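PDB 3FEF: alpha-galacturonidase from Bacillus subtilis, which hydrolyses alpha-1,4-linked galacturonides, probably di-galacturonate in the cell, as a family 4 glycoside hydrolase that depends on NAD(+) and manganese. Local coordinates for residues L73-I83 with Y136-T146; V172-V183 with R194-L202. All blocks are in the same frame, centred on the assembly; numbering follows the deposited sequence.

Contact 1 of 2, residues L73-I83 with Y136-T146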
loop_
_atom_site.group_PDB
_atom_site.type_symbol
_atom_site.label_atom_id
_atom_site.label_comp_id
_atom_site.label_asym_id
_atom_site.label_seq_id
_atom_site.Cartn_x
_atom_site.Cartn_y
_atom_site.Cartn_z
ATOM N N LEU A 73 -27.009 26.881 3.446
ATOM C CA LEU A 73 -25.650 26.497 3.815
ATOM C C LEU A 73 -24.875 27.588 4.561
ATOM O O LEU A 73 -24.043 27.294 5.414
ATOM C CB LEU A 73 -24.868 26.034 2.582
ATOM C CG LEU A 73 -25.367 24.772 1.845
ATOM C CD1 LEU A 73 -24.536 24.525 0.615
ATOM C CD2 LEU A 73 -25.354 23.514 2.725
ATOM N N SER A 74 -25.141 28.847 4.249
ATOM C CA SER A 74 -24.302 29.899 4.779
ATOM C C SER A 74 -24.265 29.824 6.303
ATOM O O SER A 74 -25.304 29.747 6.952
ATOM C CB SER A 74 -24.775 31.277 4.300
ATOM O OG SER A 74 -25.867 31.719 5.085
ATOM N N ALA A 75 -23.057 29.826 6.858
ATOM C CA ALA A 75 -22.851 29.734 8.300
ATOM C C ALA A 75 -23.328 28.420 8.930
ATOM O O ALA A 75 -23.500 28.345 10.139
ATOM C CB ALA A 75 -23.505 30.927 9.004
ATOM N N ALA A 76 -23.569 27.389 8.135
ATOM C CA ALA A 76 -24.059 26.127 8.697
ATOM C C ALA A 76 -22.955 25.364 9.442
ATOM O O ALA A 76 -21.826 25.317 8.976
ATOM C CB ALA A 76 -24.656 25.261 7.600
ATOM N N ASP A 77 -23.284 24.779 10.594
ATOM C CA ASP A 77 -22.334 23.953 11.348
ATOM C C ASP A 77 -22.481 22.489 10.952
ATOM O O ASP A 77 -21.512 21.722 10.932
ATOM C CB ASP A 77 -22.582 24.088 12.859
ATOM C CG ASP A 77 -22.493 25.525 13.339
ATOM O OD1 ASP A 77 -21.401 26.112 13.233
ATOM O OD2 ASP A 77 -23.509 26.073 13.810
ATOM N N ILE A 78 -23.709 22.113 10.622
ATOM C CA ILE A 78 -24.034 20.750 10.269
ATOM C C ILE A 78 -24.865 20.809 9.000
ATOM O O ILE A 78 -25.677 21.725 8.844
ATOM C CB ILE A 78 -24.871 20.083 11.383
ATOM C CG1 ILE A 78 -24.096 20.088 12.711
ATOM C CG2 ILE A 78 -25.294 18.693 10.980
ATOM C CD1 ILE A 78 -22.823 19.248 12.710
ATOM N N VAL A 79 -24.627 19.862 8.090
ATOM C CA VAL A 79 -25.445 19.692 6.874
ATOM C C VAL A 79 -25.979 18.268 6.831
ATOM O O VAL A 79 -25.216 17.293 6.822
ATOM C CB VAL A 79 -24.660 20.009 5.562
ATOM C CG1 VAL A 79 -25.573 19.923 4.361
ATOM C CG2 VAL A 79 -24.055 21.408 5.628
ATOM N N ILE A 80 -27.301 18.149 6.834
ATOM C CA ILE A 80 -27.949 16.866 6.743
ATOM C C ILE A 80 -28.550 16.752 5.356
ATOM O O ILE A 80 -29.152 17.707 4.846
ATOM C CB ILE A 80 -29.069 16.770 7.778
ATOM C CG1 ILE A 80 -28.485 16.938 9.186
ATOM C CG2 ILE A 80 -29.861 15.463 7.610
ATOM C CD1 ILE A 80 -29.540 17.036 10.223
ATOM N N ILE A 81 -28.372 15.589 4.737
ATOM C CA ILE A 81 -28.910 15.353 3.408
ATOM C C ILE A 81 -29.793 14.122 3.408
ATOM O O ILE A 81 -29.347 13.001 3.714
ATOM C CB ILE A 81 -27.807 15.137 2.350
ATOM C CG1 ILE A 81 -26.744 16.231 2.461
ATOM C CG2 ILE A 81 -28.433 15.074 0.945
ATOM C CD1 ILE A 81 -25.475 15.936 1.631
ATOM N N SER A 82 -31.046 14.345 3.048
ATOM C CA SER A 82 -32.000 13.282 2.937
ATOM C C SER A 82 -32.969 13.587 1.811
ATOM O O SER A 82 -34.065 14.097 2.051
ATOM C CB SER A 82 -32.767 13.177 4.245
ATOM O OG SER A 82 -33.954 12.476 4.031
ATOM N N ILE A 83 -32.556 13.310 0.581
ATOM C CA ILE A 83 -33.388 13.585 -0.584
ATOM C C ILE A 83 -33.704 12.313 -1.338
ATOM O O ILE A 83 -33.097 11.261 -1.108
ATOM C CB ILE A 83 -32.693 14.511 -1.581
ATOM C CG1 ILE A 83 -31.393 13.873 -2.064
ATOM C CG2 ILE A 83 -32.456 15.906 -0.980
ATOM C CD1 ILE A 83 -30.682 14.705 -3.069
ATOM N N TYR A 136 -20.019 27.329 0.284
ATOM C CA TYR A 136 -20.624 28.083 1.393
ATOM C C TYR A 136 -20.409 27.573 2.809
ATOM O O TYR A 136 -20.662 28.303 3.747
ATOM C CB TYR A 136 -22.120 28.273 1.132
ATOM C CG TYR A 136 -22.367 28.741 -0.279
ATOM C CD1 TYR A 136 -21.904 29.986 -0.702
ATOM C CD2 TYR A 136 -23.006 27.925 -1.201
ATOM C CE1 TYR A 136 -22.098 30.408 -1.989
ATOM C CE2 TYR A 136 -23.202 28.343 -2.501
ATOM C CZ TYR A 136 -22.744 29.590 -2.887
ATOM O OH TYR A 136 -22.930 30.028 -4.174
ATOM N N ALA A 137 -19.958 26.335 2.985
ATOM C CA ALA A 137 -19.871 25.773 4.333
ATOM C C ALA A 137 -18.798 24.702 4.394
ATOM O O ALA A 137 -19.031 23.593 4.880
ATOM C CB ALA A 137 -21.219 25.209 4.744
ATOM N N PRO A 138 -17.616 25.030 3.866
ATOM C CA PRO A 138 -16.483 24.123 3.734
ATOM C C PRO A 138 -16.131 23.399 5.022
ATOM O O PRO A 138 -15.599 22.298 4.969
ATOM C CB PRO A 138 -15.330 25.050 3.313
ATOM C CG PRO A 138 -15.890 26.468 3.366
ATOM C CD PRO A 138 -17.362 26.317 3.201
ATOM N N GLU A 139 -16.420 24.001 6.166
ATOM C CA GLU A 139 -15.962 23.443 7.418
ATOM C C GLU A 139 -17.076 22.734 8.187
ATOM O O GLU A 139 -16.860 22.260 9.279
ATOM C CB GLU A 139 -15.329 24.531 8.297
ATOM C CG GLU A 139 -14.061 25.174 7.731
ATOM C CD GLU A 139 -12.784 24.545 8.275
ATOM O OE1 GLU A 139 -12.787 23.331 8.598
ATOM O OE2 GLU A 139 -11.769 25.266 8.387
ATOM N N SER A 140 -18.270 22.658 7.625
ATOM C CA SER A 140 -19.349 21.955 8.319
ATOM C C SER A 140 -19.149 20.443 8.268
ATOM O O SER A 140 -18.451 19.923 7.383
ATOM C CB SER A 140 -20.685 22.301 7.681
ATOM O OG SER A 140 -20.616 22.078 6.277
ATOM N N TRP A 141 -19.758 19.732 9.217
ATOM C CA TRP A 141 -19.900 18.287 9.091
ATOM C C TRP A 141 -21.165 17.965 8.315
ATOM O O TRP A 141 -22.202 18.585 8.524
ATOM C CB TRP A 141 -19.885 17.601 10.464
ATOM C CG TRP A 141 -18.508 17.447 10.936
ATOM C CD1 TRP A 141 -17.784 18.324 11.743
ATOM C CD2 TRP A 141 -17.620 16.386 10.595
ATOM N NE1 TRP A 141 -16.514 17.839 11.913
ATOM C CE2 TRP A 141 -16.387 16.652 11.226
ATOM C CE3 TRP A 141 -17.754 15.219 9.827
ATOM C CZ2 TRP A 141 -15.293 15.791 11.113
ATOM C CZ3 TRP A 141 -16.667 14.381 9.704
ATOM C CH2 TRP A 141 -15.450 14.671 10.347
ATOM N N VAL A 142 -21.062 17.000 7.407
ATOM C CA VAL A 142 -22.154 16.617 6.506
ATOM C C VAL A 142 -22.618 15.211 6.882
ATOM O O VAL A 142 -21.815 14.291 6.936
ATOM C CB VAL A 142 -21.649 16.588 5.039
ATOM C CG1 VAL A 142 -22.788 16.303 4.080
ATOM C CG2 VAL A 142 -20.977 17.912 4.684
ATOM N N ILE A 143 -23.896 15.042 7.192
ATOM C CA ILE A 143 -24.411 13.706 7.428
ATOM C C ILE A 143 -25.362 13.313 6.316
ATOM O O ILE A 143 -26.423 13.876 6.188
ATOM C CB ILE A 143 -25.135 13.591 8.792
ATOM C CG1 ILE A 143 -24.268 14.171 9.914
ATOM C CG2 ILE A 143 -25.527 12.121 9.066
ATOM C CD1 ILE A 143 -24.972 14.149 11.277
ATOM N N ASN A 144 -24.977 12.329 5.514
ATOM C CA ASN A 144 -25.836 11.863 4.437
ATOM C C ASN A 144 -26.696 10.662 4.838
ATOM O O ASN A 144 -26.207 9.677 5.391
ATOM C CB ASN A 144 -24.992 11.524 3.198
ATOM C CG ASN A 144 -25.834 11.021 2.040
ATOM O OD1 ASN A 144 -26.899 11.562 1.748
ATOM N ND2 ASN A 144 -25.364 9.975 1.378
ATOM N N TYR A 145 -27.981 10.747 4.523
ATOM C CA TYR A 145 -28.938 9.703 4.792
ATOM C C TYR A 145 -29.482 9.109 3.496
ATOM O O TYR A 145 -30.229 8.129 3.529
ATOM C CB TYR A 145 -30.128 10.272 5.564
ATOM C CG TYR A 145 -29.858 10.536 7.010
ATOM C CD1 TYR A 145 -29.683 9.481 7.906
ATOM C CD2 TYR A 145 -29.795 11.830 7.496
ATOM C CE1 TYR A 145 -29.440 9.710 9.240
ATOM C CE2 TYR A 145 -29.556 12.077 8.831
ATOM C CZ TYR A 145 -29.368 11.006 9.698
ATOM O OH TYR A 145 -29.144 11.236 11.027
ATOM N N THR A 146 -29.127 9.718 2.369
ATOM C CA THR A 146 -29.688 9.329 1.072
ATOM C C THR A 146 -29.079 8.032 0.509
ATOM O O THR A 146 -27.887 7.794 0.662
ATOM C CB THR A 146 -29.452 10.428 0.017
ATOM O OG1 THR A 146 -29.889 11.705 0.511
ATOM C CG2 THR A 146 -30.192 10.089 -1.252
#

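Contact 2 of 2, residues V172-V183 with R194-L202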
loop_
_atom_site.group_PDB
_atom_site.type_symbol
_atom_site.label_atom_id
_atom_site.label_comp_id
_atom_site.label_asym_id
_atom_site.label_seq_id
_atom_site.Cartn_x
_atom_site.Cartn_y
_atom_site.Cartn_z
ATOM N N VAL A 172 -27.988 -1.497 11.090
ATOM C CA VAL A 172 -27.260 -2.217 12.110
ATOM C C VAL A 172 -28.028 -2.188 13.448
ATOM O O VAL A 172 -27.950 -3.130 14.226
ATOM C CB VAL A 172 -25.833 -1.686 12.274
ATOM C CG1 VAL A 172 -25.131 -2.414 13.404
ATOM C CG2 VAL A 172 -25.038 -1.822 10.957
ATOM N N PHE A 173 -28.793 -1.127 13.706
ATOM C CA PHE A 173 -29.535 -1.065 14.967
ATOM C C PHE A 173 -30.512 -2.223 15.084
ATOM O O PHE A 173 -30.709 -2.770 16.172
ATOM C CB PHE A 173 -30.252 0.284 15.144
ATOM C CG PHE A 173 -29.337 1.468 15.025
ATOM C CD1 PHE A 173 -27.988 1.355 15.350
ATOM C CD2 PHE A 173 -29.821 2.696 14.577
ATOM C CE1 PHE A 173 -27.131 2.435 15.217
ATOM C CE2 PHE A 173 -28.977 3.787 14.443
ATOM C CZ PHE A 173 -27.624 3.659 14.763
ATOM N N GLY A 174 -31.114 -2.604 13.960
ATOM C CA GLY A 174 -32.097 -3.691 13.943
ATOM C C GLY A 174 -31.479 -5.039 14.260
ATOM O O GLY A 174 -32.131 -5.917 14.816
ATOM N N THR A 175 -30.213 -5.218 13.906
ATOM C CA THR A 175 -29.537 -6.457 14.234
ATOM C C THR A 175 -29.115 -6.478 15.693
ATOM O O THR A 175 -29.156 -7.516 16.345
ATOM C CB THR A 175 -28.331 -6.718 13.313
ATOM O OG1 THR A 175 -28.810 -6.757 11.961
ATOM C CG2 THR A 175 -27.725 -8.067 13.646
ATOM N N GLN A 176 -28.722 -5.320 16.206
ATOM C CA GLN A 176 -28.470 -5.202 17.619
ATOM C C GLN A 176 -29.719 -5.520 18.461
ATOM O O GLN A 176 -29.618 -6.181 19.486
ATOM C CB GLN A 176 -27.957 -3.810 17.933
ATOM C CG GLN A 176 -26.475 -3.662 17.695
ATOM C CD GLN A 176 -26.025 -2.246 17.914
ATOM O OE1 GLN A 176 -26.426 -1.348 17.178
ATOM N NE2 GLN A 176 -25.187 -2.031 18.929
ATOM N N LYS A 177 -30.889 -5.082 18.019
ATOM C CA LYS A 177 -32.115 -5.359 18.771
ATOM C C LYS A 177 -32.430 -6.851 18.709
ATOM O O LYS A 177 -32.878 -7.438 19.695
ATOM C CB LYS A 177 -33.300 -4.560 18.224
ATOM C CG LYS A 177 -33.142 -3.037 18.324
ATOM C CD LYS A 177 -34.392 -2.318 17.784
ATOM C CE LYS A 177 -34.203 -0.802 17.732
ATOM N NZ LYS A 177 -33.929 -0.236 19.080
ATOM N N LEU A 178 -32.181 -7.460 17.550
ATOM C CA LEU A 178 -32.378 -8.897 17.378
ATOM C C LEU A 178 -31.496 -9.668 18.348
ATOM O O LEU A 178 -31.943 -10.593 19.011
ATOM C CB LEU A 178 -32.063 -9.321 15.941
ATOM C CG LEU A 178 -31.979 -10.835 15.692
ATOM C CD1 LEU A 178 -33.345 -11.489 15.963
ATOM C CD2 LEU A 178 -31.502 -11.136 14.285
ATOM N N LEU A 179 -30.225 -9.288 18.418
ATOM C CA LEU A 179 -29.296 -9.919 19.338
ATOM C C LEU A 179 -29.680 -9.667 20.810
ATOM O O LEU A 179 -29.545 -10.559 21.650
ATOM C CB LEU A 179 -27.876 -9.419 19.064
ATOM C CG LEU A 179 -27.198 -9.834 17.748
ATOM C CD1 LEU A 179 -25.963 -8.964 17.515
ATOM C CD2 LEU A 179 -26.800 -11.304 17.783
ATOM N N ALA A 180 -30.138 -8.464 21.144
ATOM C CA ALA A 180 -30.574 -8.241 22.523
ATOM C C ALA A 180 -31.720 -9.202 22.892
ATOM O O ALA A 180 -31.723 -9.781 23.969
ATOM C CB ALA A 180 -30.981 -6.793 22.752
ATOM N N GLU A 181 -32.675 -9.394 21.989
ATOM C CA GLU A 181 -33.781 -10.304 22.263
ATOM C C GLU A 181 -33.338 -11.764 22.345
ATOM O O GLU A 181 -33.916 -12.556 23.107
ATOM C CB GLU A 181 -34.917 -10.114 21.258
ATOM C CG GLU A 181 -35.574 -8.737 21.391
ATOM C CD GLU A 181 -36.848 -8.604 20.606
ATOM O OE1 GLU A 181 -37.387 -9.631 20.142
ATOM O OE2 GLU A 181 -37.311 -7.459 20.443
HETATM N N MSE A 182 -32.298 -12.106 21.589
HETATM C CA MSE A 182 -31.742 -13.449 21.627
HETATM C C MSE A 182 -31.103 -13.722 22.985
HETATM O O MSE A 182 -31.254 -14.804 23.538
HETATM C CB MSE A 182 -30.726 -13.640 20.497
HETATM C CG MSE A 182 -29.767 -14.790 20.698
HETATM SE SE MSE A 182 -28.199 -14.652 19.487
HETATM C CE MSE A 182 -27.154 -13.372 20.544
ATOM N N VAL A 183 -30.384 -12.734 23.507
ATOM C CA VAL A 183 -29.815 -12.792 24.850
ATOM C C VAL A 183 -30.884 -13.096 25.910
ATOM O O VAL A 183 -30.700 -13.970 26.756
ATOM C CB VAL A 183 -29.141 -11.460 25.214
ATOM C CG1 VAL A 183 -28.773 -11.425 26.696
ATOM C CG2 VAL A 183 -27.897 -11.208 24.312
ATOM N N ARG A 194 -30.175 -1.558 23.300
ATOM C CA ARG A 194 -29.514 -2.199 22.170
ATOM C C ARG A 194 -28.068 -1.716 22.059
ATOM O O ARG A 194 -27.216 -2.427 21.537
ATOM C CB ARG A 194 -30.297 -2.024 20.859
ATOM C CG ARG A 194 -30.432 -0.587 20.358
ATOM C CD ARG A 194 -29.504 -0.310 19.184
ATOM N NE ARG A 194 -29.520 1.102 18.809
ATOM C CZ ARG A 194 -28.440 1.872 18.729
ATOM N NH1 ARG A 194 -27.235 1.368 18.966
ATOM N NH2 ARG A 194 -28.562 3.143 18.377
ATOM N N GLU A 195 -27.792 -0.528 22.588
ATOM C CA GLU A 195 -26.418 -0.032 22.676
ATOM C C GLU A 195 -25.498 -1.009 23.388
ATOM O O GLU A 195 -24.338 -1.128 23.026
ATOM C CB GLU A 195 -26.360 1.305 23.418
ATOM C CG GLU A 195 -26.910 2.476 22.629
ATOM C CD GLU A 195 -28.373 2.816 22.954
ATOM O OE1 GLU A 195 -29.163 1.927 23.362
ATOM O OE2 GLU A 195 -28.725 4.000 22.789
ATOM N N ASP A 196 -25.997 -1.682 24.425
ATOM C CA ASP A 196 -25.171 -2.614 25.195
ATOM C C ASP A 196 -24.736 -3.860 24.397
ATOM O O ASP A 196 -23.942 -4.669 24.877
ATOM C CB ASP A 196 -25.913 -3.071 26.442
ATOM C CG ASP A 196 -26.216 -1.921 27.387
ATOM O OD1 ASP A 196 -25.436 -0.932 27.383
ATOM O OD2 ASP A 196 -27.233 -2.008 28.121
ATOM N N ILE A 197 -25.290 -4.041 23.210
ATOM C CA ILE A 197 -24.835 -5.111 22.346
ATOM C C ILE A 197 -23.685 -4.519 21.567
ATOM O O ILE A 197 -23.896 -3.784 20.613
ATOM C CB ILE A 197 -25.926 -5.591 21.373
ATOM C CG1 ILE A 197 -27.212 -5.895 22.148
ATOM C CG2 ILE A 197 -25.441 -6.857 20.611
ATOM C CD1 ILE A 197 -27.028 -7.072 23.112
ATOM N N ARG A 198 -22.473 -4.806 22.015
ATOM C CA ARG A 198 -21.290 -4.168 21.474
ATOM C C ARG A 198 -20.814 -5.029 20.338
ATOM O O ARG A 198 -20.404 -6.186 20.540
ATOM C CB ARG A 198 -20.215 -4.080 22.553
ATOM C CG ARG A 198 -20.700 -3.345 23.808
ATOM C CD ARG A 198 -20.750 -1.837 23.592
ATOM N NE ARG A 198 -21.471 -1.156 24.669
ATOM C CZ ARG A 198 -21.747 0.150 24.687
ATOM N NH1 ARG A 198 -21.348 0.935 23.691
ATOM N NH2 ARG A 198 -22.427 0.673 25.700
ATOM N N VAL A 199 -20.894 -4.488 19.136
ATOM C CA VAL A 199 -20.611 -5.303 17.983
ATOM C C VAL A 199 -19.433 -4.740 17.201
ATOM O O VAL A 199 -19.224 -3.518 17.153
ATOM C CB VAL A 199 -21.879 -5.448 17.075
ATOM C CG1 VAL A 199 -22.993 -6.188 17.808
ATOM C CG2 VAL A 199 -22.369 -4.089 16.582
ATOM N N ASN A 200 -18.652 -5.628 16.599
ATOM C CA ASN A 200 -17.672 -5.209 15.622
ATOM C C ASN A 200 -18.273 -5.382 14.243
ATOM O O ASN A 200 -18.355 -6.497 13.721
ATOM C CB ASN A 200 -16.365 -6.000 15.742
ATOM C CG ASN A 200 -15.297 -5.499 14.775
ATOM O OD1 ASN A 200 -14.927 -4.340 14.813
ATOM N ND2 ASN A 200 -14.815 -6.366 13.897
ATOM N N VAL A 201 -18.695 -4.269 13.653
ATOM C CA VAL A 201 -19.455 -4.300 12.414
ATOM C C VAL A 201 -18.675 -3.677 11.243
ATOM O O VAL A 201 -17.961 -2.679 11.407
ATOM C CB VAL A 201 -20.790 -3.579 12.615
ATOM C CG1 VAL A 201 -20.554 -2.112 12.903
ATOM C CG2 VAL A 201 -21.718 -3.777 11.405
ATOM N N LEU A 202 -18.812 -4.272 10.063
ATOM C CA LEU A 202 -18.011 -3.870 8.923
ATOM C C LEU A 202 -18.603 -4.355 7.606
ATOM O O LEU A 202 -19.328 -5.352 7.557
ATOM C CB LEU A 202 -16.552 -4.316 9.092
ATOM C CG LEU A 202 -16.182 -5.819 9.121
ATOM C CD1 LEU A 202 -14.718 -6.019 8.738
ATOM C CD2 LEU A 202 -16.432 -6.442 10.496
HETATM O O HOH W 1 -23.391 -0.185 20.591
#

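Contact 1 of 2, residues L73-I83 with Y136-T146
Val79 packs against Ser140, and Ile81 against Val142, on the same face of the paired parallel strands 78-81 and 141-144. With CG1 anti to the backbone N (chi1 -176°), CG2 of Val79 sits beside that N and rests on Ser140 OG at 3.6 Å. Ser140 in turn folds its hydroxyl back onto Ala137 O, which also takes the backbone N of Ser140, so the type I turn 137-140 offers Val79 a polar oxygen already engaged. Farther along, Ile81 pushes CD1 against CG1 of Val142 (3.7 Å). CG2 of Ile81 rests against Thr146 OG1 (3.7 Å) and Asn144 OD1 together. Asn144 OD1 accepts from Thr146 N in an Asx turn, and Thr146 OG1 receives the N-H of Ile83 at 3.1 Å, nearly straight at 166°, which carries the pairing beyond the strand ends. On the other face Ile80 CG2 meets the Tyr145 ring at its edge, in the ring plane, 3.6 Å from CE2. Main-chain bonds knit the centre, among them Ile143 N to Val79 O at 2.6 Å. At the opposite end Leu73 and Tyr136 meet through their CB atoms. The pair lies inside the six-stranded parallel sheet of the Rossmann-like domain, with strand 6-11 flanking 78-81, strand 164-167 flanking 141-144, and helix 112-136 packing on Leu73, Ile83, Asn144 and Thr146.

Contact 2 of 2, residues V172-V183 with R194-L202
Helix 172-183 lies across strand 197-202 with their axes 9.0 Å apart at closest approach and their directions 127° apart. A short 3-10 segment, 194-196, leads into the strand and brings Arg194 alongside Lys177. From there Arg194, bent at chi2 (104°), runs back along the helix and lays its guanidinium flat over one face of the Phe173 ring. The planes differ by only 6° and CZ stands 3.9 Å from the ring centroid, a stacked cation-pi pair. NH2 also forms a salt bridge with Glu327, which itself touches Phe173, so charge and ring together should fix the rotation of the group. Gln176 lies beside this pair, OE1 at the edge of the Phe173 ring; its NE2 donates to Ile197 O at 2.8 Å, with the acceptor in the amide plane, and a water bridges the same nitrogen to Glu195 O. The helix directly follows the metal ligand Cys169 and the probable proton donor His170, and strand 197-202 pairs antiparallel with 207-215, which follows the second ligand, His206; the contact thus packs together two elements whose ends adjoin the metal site. Past Gln176 the interface turns apolar. Ile197 points toward the helix, CG1 lying 3.9 Å from Ala180 CB while CG2 packs on Leu179 CD1. That same Leu179 methyl spans to Val199 CG1 at 4.1 Å. Nearer the metal end, Val172 and Val201 meet tip to tip through their CG2 methyls, 3.9 Å apart, with Asn344 of strand 341-348 touching both.

Overall arrangement
Both contacts are largely buried and lie equally far, about 17 Å, from the centre of the chain, yet they share no helix or strand and their centres are 29 Å apart. Contact 1 pairs two strands within one sheet, so its cohesion is chiefly main-chain hydrogen bonding with aliphatic packing. Contact 2 sets a helix against a strand of a separate antiparallel sheet, and side chains do the holding, with an arginine-aromatic stack among them. No other subunit touches contact 1, whereas strand 197-202 of contact 2 also reaches a second subunit through Arg198 and Asn200. Neither touches the bound magnesium ion; the Tyr145 side chain lies about 8 Å from it, that of Val172 about 9 Å.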